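Local coordinates for ectonucleoside triphosphate diphosphohydrolase 4 (Homo sapiens, PDB 6WG5), which belongs to the GDA1/CD39 family of nucleoside phosphatases and, like its relatives, is built on the actin-like ATPase fold, at residues F355-N360 against S365-Y370. Sequence-based numbering, arbitrary orientation.
Sequences FMNKTN and SLNGVY. With NAG (2-acetamido-2-deoxy-beta-D-glucopyranose), chain B.
Asn-357, the N-glycosylated residue of this loop, meets Asn-367 amide to amide. Its CB lies 3.4 Å from Asn-367 OD1, and its CG and OD1 border the attached 2-acetamido-2-deoxy-beta-D-glucopyranose. At the tip, ND2 is covalently bonded to C1 of that sugar and spends its remaining N-H on Asn-367 OD1, 3.0 Å away. The two amide planes are only modestly tilted but offset: the acceptor lies nearly in the amide plane of Asn-357, whereas the donor stands 37° above the carbonyl plane of Asn-367. The bond from Asn-357 ND2 to Asn-367 OD1 should limit rotation of the glycosylated amide. The same Asn-367 amide reaches the sugar's acetamido group, its ND2 being 3.4 Å from O7.

Behind this pair, Asn-367 N donates to Met-356 O at 3.1 Å. On the buried side, Leu-366 CD2 packs 3.6 Å from Met-356 CB, with Met-356 CG and SD each 4.0 Å from that CD2. Lys-358 bends twice, at chi3 (73°) and chi4 (67°), which folds its ammonium back over Ser-365 O for a long bond of 3.3 Å; Arg-455 O is its stronger partner. A water between the segments accepts from Thr-359 N and donates to Ser-365 O, while Thr-359 CG2 rests on the CA of Gly-368.

Both segments belong to the irregular loop between helix 345-352 and strand 381-385. Met-356 leans on Trp-448 and Arg-455 of helix 436-456, and Leu-366 on Phe-278 of strand 270-279, with Tyr-370 reaching helix 245-254.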
ATOM      1  N   PHE A 355     -12.765   0.010  19.326  1.00 24.47           N
ATOM      2  CA  PHE A 355     -12.946  -0.377  17.935  1.00 26.00           C
ATOM      3  C   PHE A 355     -11.656  -0.828  17.267  1.00 25.80           C
ATOM      4  O   PHE A 355     -11.712  -1.362  16.155  1.00 22.81           O
ATOM      5  CB  PHE A 355     -13.570   0.783  17.161  1.00 25.02           C
ATOM      6  CG  PHE A 355     -14.933   1.158  17.661  1.00 29.25           C
ATOM      7  CD1 PHE A 355     -16.066   0.563  17.132  1.00 31.25           C
ATOM      8  CD2 PHE A 355     -15.082   2.080  18.682  1.00 29.41           C
ATOM      9  CE1 PHE A 355     -17.320   0.897  17.599  1.00 27.72           C
ATOM     10  CE2 PHE A 355     -16.334   2.415  19.153  1.00 27.59           C
ATOM     11  CZ  PHE A 355     -17.454   1.821  18.611  1.00 24.42           C
ATOM     12  N   MET A 356     -10.504  -0.627  17.910  1.00 30.13           N
ATOM     13  CA  MET A 356      -9.279  -1.264  17.443  1.00 28.26           C
ATOM     14  C   MET A 356      -9.280  -2.759  17.724  1.00 29.93           C
ATOM     15  O   MET A 356      -8.498  -3.496  17.114  1.00 31.25           O
ATOM     16  CB  MET A 356      -8.066  -0.605  18.094  1.00 30.50           C
ATOM     17  CG  MET A 356      -7.888   0.847  17.698  1.00 32.92           C
ATOM     18  SD  MET A 356      -6.260   1.482  18.115  1.00 35.41           S
ATOM     19  CE  MET A 356      -6.345   1.481  19.904  1.00 31.19           C
ATOM     20  N   ASN A 357     -10.144  -3.223  18.626  1.00 30.52           N
ATOM     21  CA  ASN A 357     -10.339  -4.653  18.859  1.00 33.38           C
ATOM     22  C   ASN A 357      -9.075  -5.305  19.415  1.00 37.14           C
ATOM     23  O   ASN A 357      -8.765  -6.462  19.123  1.00 39.60           O
ATOM     24  CB  ASN A 357     -10.803  -5.347  17.573  1.00 35.09           C
ATOM     25  CG  ASN A 357     -12.311  -5.426  17.472  1.00 37.91           C
ATOM     26  OD1 ASN A 357     -13.031  -4.797  18.247  1.00 42.96           O
ATOM     27  ND2 ASN A 357     -12.799  -6.203  16.514  1.00 45.35           N
ATOM     28  N   LYS A 358      -8.347  -4.561  20.243  1.00 34.08           N
ATOM     29  CA  LYS A 358      -7.124  -5.083  20.836  1.00 31.95           C
ATOM     30  C   LYS A 358      -7.441  -6.139  21.886  1.00 35.75           C
ATOM     31  O   LYS A 358      -8.433  -6.041  22.612  1.00 40.70           O
ATOM     32  CB  LYS A 358      -6.311  -3.956  21.469  1.00 29.03           C
ATOM     33  CG  LYS A 358      -5.657  -3.016  20.468  1.00 32.49           C
ATOM     34  CD  LYS A 358      -4.731  -2.010  21.146  1.00 34.08           C
ATOM     35  CE  LYS A 358      -3.441  -2.656  21.647  1.00 34.95           C
ATOM     36  NZ  LYS A 358      -2.570  -3.122  20.533  1.00 35.18           N
ATOM     37  N   THR A 359      -6.588  -7.156  21.959  1.00 37.78           N
ATOM     38  CA  THR A 359      -6.651  -8.177  22.995  1.00 37.34           C
ATOM     39  C   THR A 359      -5.509  -7.959  23.981  1.00 43.98           C
ATOM     40  O   THR A 359      -4.696  -7.041  23.837  1.00 49.70           O
ATOM     41  CB  THR A 359      -6.586  -9.580  22.385  1.00 36.86           C
ATOM     42  OG1 THR A 359      -5.260  -9.836  21.905  1.00 40.27           O
ATOM     43  CG2 THR A 359      -7.571  -9.717  21.234  1.00 35.97           C
ATOM     44  N   ASN A 360      -5.450  -8.813  24.997  1.00 68.13           N
ATOM     45  CA  ASN A 360      -4.381  -8.761  25.983  1.00 72.42           C
ATOM     46  C   ASN A 360      -3.185  -9.622  25.599  1.00 70.99           C
ATOM     47  O   ASN A 360      -2.194  -9.644  26.336  1.00 70.91           O
ATOM     48  CB  ASN A 360      -4.910  -9.191  27.355  1.00 77.18           C
ATOM     49  CG  ASN A 360      -5.782  -8.129  28.001  1.00 84.61           C
ATOM     50  OD1 ASN A 360      -5.512  -6.933  27.885  1.00 83.27           O
ATOM     51  ND2 ASN A 360      -6.838  -8.563  28.685  1.00 89.51           N
ATOM     52  N   SER A 365      -1.443  -6.456  17.724  1.00 35.64           N
ATOM     53  CA  SER A 365      -1.837  -5.080  17.450  1.00 34.41           C
ATOM     54  C   SER A 365      -3.354  -4.974  17.349  1.00 35.94           C
ATOM     55  O   SER A 365      -4.053  -5.059  18.362  1.00 44.03           O
ATOM     56  CB  SER A 365      -1.168  -4.584  16.166  1.00 35.59           C
ATOM     57  OG  SER A 365      -1.423  -5.465  15.088  1.00 28.52           O
ATOM     58  N   LEU A 366      -3.878  -4.786  16.141  1.00 28.64           N
ATOM     59  CA  LEU A 366      -5.315  -4.675  15.955  1.00 28.30           C
ATOM     60  C   LEU A 366      -5.939  -6.055  15.835  1.00 30.53           C
ATOM     61  O   LEU A 366      -5.342  -6.977  15.271  1.00 32.52           O
ATOM     62  CB  LEU A 366      -5.638  -3.865  14.699  1.00 28.91           C
ATOM     63  CG  LEU A 366      -5.038  -2.465  14.581  1.00 28.99           C
ATOM     64  CD1 LEU A 366      -5.461  -1.834  13.269  1.00 29.89           C
ATOM     65  CD2 LEU A 366      -5.458  -1.602  15.751  1.00 33.03           C
ATOM     66  N   ASN A 367      -7.151  -6.195  16.365  1.00 32.33           N
ATOM     67  CA  ASN A 367      -7.946  -7.402  16.180  1.00 31.57           C
ATOM     68  C   ASN A 367      -7.232  -8.649  16.687  1.00 32.31           C
ATOM     69  O   ASN A 367      -7.527  -9.759  16.238  1.00 36.60           O
ATOM     70  CB  ASN A 367      -8.315  -7.573  14.702  1.00 36.18           C
ATOM     71  CG  ASN A 367      -9.742  -8.038  14.500  1.00 39.34           C
ATOM     72  OD1 ASN A 367     -10.574  -7.962  15.405  1.00 37.77           O
ATOM     73  ND2 ASN A 367     -10.036  -8.515  13.296  1.00 40.28           N
ATOM     74  N   GLY A 368      -6.290  -8.486  17.615  1.00 42.08           N
ATOM     75  CA  GLY A 368      -5.556  -9.617  18.145  1.00 44.22           C
ATOM     76  C   GLY A 368      -4.619 -10.284  17.164  1.00 42.78           C
ATOM     77  O   GLY A 368      -4.253 -11.444  17.364  1.00 47.45           O
ATOM     78  N   VAL A 369      -4.214  -9.588  16.111  1.00 28.81           N
ATOM     79  CA  VAL A 369      -3.341 -10.158  15.093  1.00 27.73           C
ATOM     80  C   VAL A 369      -1.896 -10.014  15.545  1.00 31.26           C
ATOM     81  O   VAL A 369      -1.511  -8.997  16.131  1.00 33.64           O
ATOM     82  CB  VAL A 369      -3.572  -9.478  13.730  1.00 25.82           C
ATOM     83  CG1 VAL A 369      -2.549  -9.956  12.706  1.00 26.91           C
ATOM     84  CG2 VAL A 369      -4.982  -9.758  13.237  1.00 24.84           C
ATOM     85  N   TYR A 370      -1.090 -11.036  15.266  1.00 37.12           N
ATOM     86  CA  TYR A 370       0.308 -11.017  15.670  1.00 39.65           C
ATOM     87  C   TYR A 370       1.078  -9.951  14.904  1.00 38.88           C
ATOM     88  O   TYR A 370       0.831  -9.709  13.719  1.00 33.75           O
ATOM     89  CB  TYR A 370       0.945 -12.386  15.439  1.00 40.52           C
ATOM     90  CG  TYR A 370       2.454 -12.361  15.500  1.00 38.59           C
ATOM     91  CD1 TYR A 370       3.119 -12.327  16.719  1.00 39.20           C
ATOM     92  CD2 TYR A 370       3.215 -12.367  14.338  1.00 38.01           C
ATOM     93  CE1 TYR A 370       4.500 -12.300  16.779  1.00 38.70           C
ATOM     94  CE2 TYR A 370       4.596 -12.339  14.387  1.00 35.21           C
ATOM     95  CZ  TYR A 370       5.233 -12.306  15.610  1.00 38.81           C
ATOM     96  OH  TYR A 370       6.608 -12.281  15.664  1.00 40.94           O
TER
HETATM   97  C1  NAG B   1     -14.221  -6.362  16.387  1.00 45.29           C
HETATM   98  C2  NAG B   1     -14.663  -6.855  15.005  1.00 44.42           C
HETATM   99  C3  NAG B   1     -16.142  -7.243  15.018  1.00 52.56           C
HETATM  100  C4  NAG B   1     -16.462  -8.181  16.176  1.00 63.35           C
HETATM  101  C5  NAG B   1     -15.949  -7.595  17.484  1.00 64.00           C
HETATM  102  C6  NAG B   1     -16.114  -8.527  18.660  1.00 67.87           C
HETATM  103  C7  NAG B   1     -13.644  -6.023  12.927  1.00 39.40           C
HETATM  104  C8  NAG B   1     -13.534  -4.862  11.985  1.00 40.97           C
HETATM  105  N2  NAG B   1     -14.424  -5.836  13.996  1.00 41.42           N
HETATM  106  O3  NAG B   1     -16.466  -7.874  13.784  1.00 49.54           O
HETATM  107  O4  NAG B   1     -17.873  -8.331  16.285  1.00 80.81           O
HETATM  108  O5  NAG B   1     -14.547  -7.331  17.367  1.00 60.73           O
HETATM  109  O6  NAG B   1     -15.344  -8.091  19.772  1.00 74.65           O
HETATM  110  O7  NAG B   1     -13.052  -7.079  12.729  1.00 41.11           O
HETATM  111  O   HOH W   1      -4.472  -7.187  20.088  1.00 46.83           O